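Local coordinates for protein putative fimbrium tip subunit Fim1C (PDB 4EPS) that probably forms part of the tip of fimbriae, the filamentous surface appendages that mediate cell adhesion and biofilm formation, at residues Met190-Val194 / Gly232-Asp236; Asp291-Gly295 / Phe420-Ser424. One frame throughout, in Å; residues are numbered along the deposited sequence.

Contact 1 (Met190-Val194 / Gly232-Asp236); sequences MSVDV and GHYND
V192 and N235 join two turns in the β-rich fimbrillin-like region. N235 belongs to the β-hairpin turn between strands 229-234 and 237-242. V192 lies in the short loop from strand 187-190 to strand 195-198, and the latter strand pairs antiparallel with 229-234. Two hydrogen bonds link the pair. The backbone N of N235 donates to V192 O at 2.8 Å, with an N-H...O angle of 168°. In return, V192 N donates to N235 OD1 at 3.1 Å, and this bond is also nearly straight at 171°. Both donors lie somewhat out of the plane of the carbonyl they meet. N235 thus grips both polar backbone atoms of V192, the N through its side-chain OD1 and the O through its own backbone N. It can do this because CG sits beside the backbone N of N235 (chi1 -65°), which brings OD1 back toward the loop. N235 is modelled in two conformers, and the geometry of the OD1 bond is that of one of them.

A water extends the link. It donates to N235 O at 2.6 Å and to D193 O at 3.0 Å. It bridges two acceptors that could not bond to each other directly. D193 has positive phi and psi, so the chain turns here before strand 195-198 begins.

Next along, V194 CA makes a C-H...O contact with H233 O at 3.2 Å. V194 CG2 rests on Y234 CB at 4.0 Å, and both side chains also touch L166 of strand 148-174. S191 closes the other end. Its OG is hydrogen-bonded to P167 O of the same strand and lies 3.5 Å from CD2 of the Y234 ring.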
loop_
_atom_site.group_PDB
_atom_site.type_symbol
_atom_site.label_atom_id
_atom_site.label_comp_id
_atom_site.label_asym_id
_atom_site.label_seq_id
_atom_site.Cartn_x
_atom_site.Cartn_y
_atom_site.Cartn_z
HETATM N N MSE A 190 1.809 -15.845 13.522
HETATM C CA MSE A 190 1.122 -17.107 13.860
HETATM C C MSE A 190 0.661 -17.100 15.295
HETATM O O MSE A 190 1.258 -16.427 16.137
HETATM C CB MSE A 190 2.076 -18.276 13.609
HETATM C CG MSE A 190 2.332 -18.497 12.128
HETATM SE SE MSE A 190 3.726 -19.741 11.826
HETATM C CE MSE A 190 5.379 -18.546 12.158
ATOM N N SER A 191 -0.393 -17.862 15.580
ATOM C CA SER A 191 -1.020 -17.918 16.897
ATOM C C SER A 191 -0.030 -18.269 17.999
ATOM O O SER A 191 0.848 -19.116 17.808
ATOM C CB SER A 191 -2.170 -18.934 16.903
ATOM O OG SER A 191 -3.216 -18.483 16.055
ATOM N N VAL A 192 -0.226 -17.643 19.164
ATOM C CA VAL A 192 0.600 -17.873 20.344
ATOM C C VAL A 192 -0.247 -18.444 21.477
ATOM O O VAL A 192 -1.493 -18.482 21.398
ATOM C CB VAL A 192 1.389 -16.594 20.793
ATOM C CG1 VAL A 192 2.485 -16.265 19.794
ATOM C CG2 VAL A 192 0.460 -15.400 21.006
ATOM N N ASP A 193 0.450 -18.890 22.538
ATOM C CA ASP A 193 -0.137 -19.484 23.750
ATOM C C ASP A 193 -1.098 -20.594 23.339
ATOM O O ASP A 193 -2.270 -20.585 23.730
ATOM C CB ASP A 193 -0.847 -18.401 24.584
ATOM C CG ASP A 193 0.080 -17.287 25.034
ATOM O OD1 ASP A 193 1.200 -17.598 25.488
ATOM O OD2 ASP A 193 -0.323 -16.104 24.936
ATOM N N VAL A 194 -0.625 -21.461 22.439
ATOM C CA VAL A 194 -1.455 -22.537 21.871
ATOM C C VAL A 194 -1.439 -23.761 22.778
ATOM O O VAL A 194 -0.375 -24.294 23.087
ATOM C CB VAL A 194 -1.029 -22.913 20.414
ATOM C CG1 VAL A 194 -1.858 -24.094 19.877
ATOM C CG2 VAL A 194 -1.161 -21.711 19.488
ATOM N N GLY A 232 -9.376 -26.111 21.775
ATOM C CA GLY A 232 -8.141 -25.418 21.448
ATOM C C GLY A 232 -8.155 -24.029 22.054
ATOM O O GLY A 232 -9.166 -23.323 21.963
ATOM N N HIS A 233 -7.068 -23.678 22.729
ATOM C CA HIS A 233 -6.796 -22.356 23.273
ATOM C C HIS A 233 -5.673 -21.733 22.436
ATOM O O HIS A 233 -4.675 -22.386 22.164
ATOM C CB HIS A 233 -6.418 -22.436 24.772
ATOM C CG HIS A 233 -7.598 -22.630 25.682
ATOM N ND1 HIS A 233 -7.477 -22.499 27.057
ATOM C CD2 HIS A 233 -8.893 -22.905 25.386
ATOM C CE1 HIS A 233 -8.697 -22.676 27.545
ATOM N NE2 HIS A 233 -9.579 -22.932 26.580
ATOM N N TYR A 234 -5.868 -20.501 21.975
ATOM C CA TYR A 234 -4.860 -19.765 21.182
ATOM C C TYR A 234 -5.188 -18.300 21.295
ATOM O O TYR A 234 -6.367 -17.950 21.339
ATOM C CB TYR A 234 -4.855 -20.221 19.687
ATOM C CG TYR A 234 -6.073 -19.748 18.922
ATOM C CD1 TYR A 234 -7.283 -20.431 19.004
ATOM C CD2 TYR A 234 -6.028 -18.587 18.155
ATOM C CE1 TYR A 234 -8.430 -19.950 18.373
ATOM C CE2 TYR A 234 -7.170 -18.096 17.523
ATOM C CZ TYR A 234 -8.356 -18.802 17.602
ATOM O OH TYR A 234 -9.476 -18.314 16.981
ATOM N N ASN A 235 -4.136 -17.471 21.337
ATOM C CA ASN A 235 -4.211 -16.021 21.528
ATOM C C ASN A 235 -4.995 -15.802 22.817
ATOM O O ASN A 235 -4.569 -16.320 23.851
ATOM C CB ASN A 235 -4.810 -15.316 20.285
ATOM C CG ASN A 235 -3.930 -15.447 19.063
ATOM O OD1 ASN A 235 -2.746 -15.783 19.158
ATOM N ND2 ASN A 235 -4.494 -15.202 17.883
ATOM N N ASP A 236 -6.181 -15.188 22.749
ATOM C CA ASP A 236 -7.001 -14.998 23.941
ATOM C C ASP A 236 -8.391 -15.551 23.695
ATOM O O ASP A 236 -9.398 -14.977 24.136
ATOM C CB ASP A 236 -7.022 -13.510 24.330
ATOM C CG ASP A 236 -5.762 -13.094 25.067
ATOM O OD1 ASP A 236 -5.686 -13.336 26.294
ATOM O OD2 ASP A 236 -4.844 -12.546 24.415
HETATM O O HOH W 1 -4.443 -18.767 24.627
#

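Contact 2 (Asp291-Gly295 / Phe420-Ser424); sequences DNCIG and FPSPS
I294 packs against F420 where strand 293-300 meets the loop that leaves helix 408-419. I294 CG2 lies 3.8 Å from F420 CB. The two side chains run past each other in opposite directions. The other branch of I294 reaches further along the loop. Its CD1 meets P423 CD at 3.6 Å and passes S422 CA at 4.0 Å. The first torsion sets CG1 between the backbone N and the carbonyl carbon (chi1 64°), and the extended second torsion (168°) carries CD1 out toward P423. One isoleucine therefore spans the loop from F420 to P423. With an alanine in place of I294, F420 CB would probably lose its CG2 partner, and a gap would be likely to open beside P423 CD.

Contacts of carbon with backbone oxygen form a second group. P421 O lies 3.7 Å from I294 CD1. C293 O approaches the edge of the F420 ring, near the ring plane, at 3.6 Å from CD1. This carbonyl oxygen faces the ring rim and not the ring face.

Hydrogen bonding plays no part between 291-295 and 420-424. The loop makes its polar bonds to other partners. F420 O accepts from W429 NE1, and S422 OG is bonded to E417 OE1 in the helix just before. W429 also packs on I294, as does L508 of strand 502-509.

The strand has its own bonds along the sheet. I294 and G295 both pair with Y274 of strand 273-275, so the side chain that meets the loop is the one at a classic β-bulge in the antiparallel sheet.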
loop_
_atom_site.group_PDB
_atom_site.type_symbol
_atom_site.label_atom_id
_atom_site.label_comp_id
_atom_site.label_asym_id
_atom_site.label_seq_id
_atom_site.Cartn_x
_atom_site.Cartn_y
_atom_site.Cartn_z
ATOM N N ASP A 291 -2.450 -5.498 25.411
ATOM C CA ASP A 291 -2.319 -6.952 25.482
ATOM C C ASP A 291 -1.420 -7.502 24.410
ATOM O O ASP A 291 -1.622 -7.225 23.220
ATOM C CB ASP A 291 -3.691 -7.675 25.395
ATOM C CG ASP A 291 -4.541 -7.613 26.656
ATOM O OD1 ASP A 291 -4.052 -7.073 27.685
ATOM O OD2 ASP A 291 -5.704 -8.091 26.613
ATOM N N ASN A 292 -0.424 -8.312 24.840
ATOM C CA ASN A 292 0.556 -8.974 23.986
ATOM C C ASN A 292 1.446 -7.992 23.195
ATOM O O ASN A 292 2.189 -8.450 22.328
ATOM C CB ASN A 292 -0.114 -9.969 23.030
ATOM C CG ASN A 292 -0.763 -11.127 23.763
ATOM O OD1 ASN A 292 -1.957 -11.376 23.635
ATOM N ND2 ASN A 292 -0.012 -11.791 24.623
ATOM N N CYS A 293 1.420 -6.682 23.510
ATOM C CA CYS A 293 2.349 -5.741 22.844
ATOM C C CYS A 293 3.718 -5.956 23.498
ATOM O O CYS A 293 3.801 -5.968 24.740
ATOM C CB CYS A 293 1.899 -4.284 22.956
ATOM S SG CYS A 293 2.969 -3.127 22.043
ATOM N N ILE A 294 4.757 -6.216 22.700
ATOM C CA ILE A 294 6.083 -6.517 23.294
ATOM C C ILE A 294 7.115 -5.439 22.973
ATOM O O ILE A 294 8.199 -5.420 23.582
ATOM C CB ILE A 294 6.596 -7.920 22.874
ATOM C CG1 ILE A 294 6.841 -8.004 21.350
ATOM C CG2 ILE A 294 5.620 -9.041 23.383
ATOM C CD1 ILE A 294 7.623 -9.270 20.880
ATOM N N GLY A 295 6.806 -4.565 22.021
ATOM C CA GLY A 295 7.782 -3.532 21.665
ATOM C C GLY A 295 7.295 -2.585 20.590
ATOM O O GLY A 295 6.127 -2.639 20.178
ATOM N N PHE A 420 7.723 -10.436 28.041
ATOM C CA PHE A 420 7.383 -10.030 26.663
ATOM C C PHE A 420 7.997 -11.027 25.688
ATOM O O PHE A 420 9.005 -10.720 25.038
ATOM C CB PHE A 420 7.891 -8.602 26.400
ATOM C CG PHE A 420 7.421 -7.593 27.412
ATOM C CD1 PHE A 420 6.189 -6.962 27.271
ATOM C CD2 PHE A 420 8.225 -7.241 28.497
ATOM C CE1 PHE A 420 5.758 -6.005 28.201
ATOM C CE2 PHE A 420 7.794 -6.281 29.434
ATOM C CZ PHE A 420 6.564 -5.664 29.274
ATOM N N PRO A 421 7.417 -12.241 25.596
ATOM C CA PRO A 421 8.028 -13.274 24.757
ATOM C C PRO A 421 8.107 -12.871 23.301
ATOM O O PRO A 421 7.117 -12.451 22.682
ATOM C CB PRO A 421 7.127 -14.516 24.969
ATOM C CG PRO A 421 5.876 -13.998 25.553
ATOM C CD PRO A 421 6.223 -12.760 26.311
ATOM N N SER A 422 9.310 -13.014 22.760
ATOM C CA SER A 422 9.594 -12.706 21.368
ATOM C C SER A 422 8.993 -13.798 20.445
ATOM O O SER A 422 9.021 -14.991 20.789
ATOM C CB SER A 422 11.103 -12.587 21.148
ATOM O OG SER A 422 11.761 -13.806 21.448
ATOM N N PRO A 423 8.490 -13.417 19.256
ATOM C CA PRO A 423 7.950 -14.435 18.323
ATOM C C PRO A 423 9.061 -15.374 17.843
ATOM O O PRO A 423 10.214 -14.958 17.732
ATOM C CB PRO A 423 7.418 -13.592 17.145
ATOM C CG PRO A 423 7.261 -12.196 17.681
ATOM C CD PRO A 423 8.354 -12.049 18.710
ATOM N N SER A 424 8.712 -16.631 17.500
ATOM C CA SER A 424 9.686 -17.638 17.029
ATOM C C SER A 424 10.374 -17.222 15.725
ATOM O O SER A 424 11.501 -17.642 15.458
ATOM C CB SER A 424 8.974 -18.984 16.818
ATOM O OG SER A 424 7.964 -18.852 15.822
#

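In the fold
Contact 1 is mostly at the surface, and contact 2 is partly buried. Their chemistry follows this difference. Contact 1 uses hydrogen bonds and a bridging water to join a loop and a hairpin turn of the fimbrillin-like region, with S191, V194 and Y234 resting on strand 148-174. Contact 2 uses apolar carbon packing to set a post-helix loop against the six-stranded sheet that holds strand 293-300. The two share no strand. Contact 1 closes along the chain before contact 2 opens, yet their centres are about 13 Å apart. In the conformer given, D236 comes up against N292, so the two contacts appear to meet there, though the detail of that touch is doubtful.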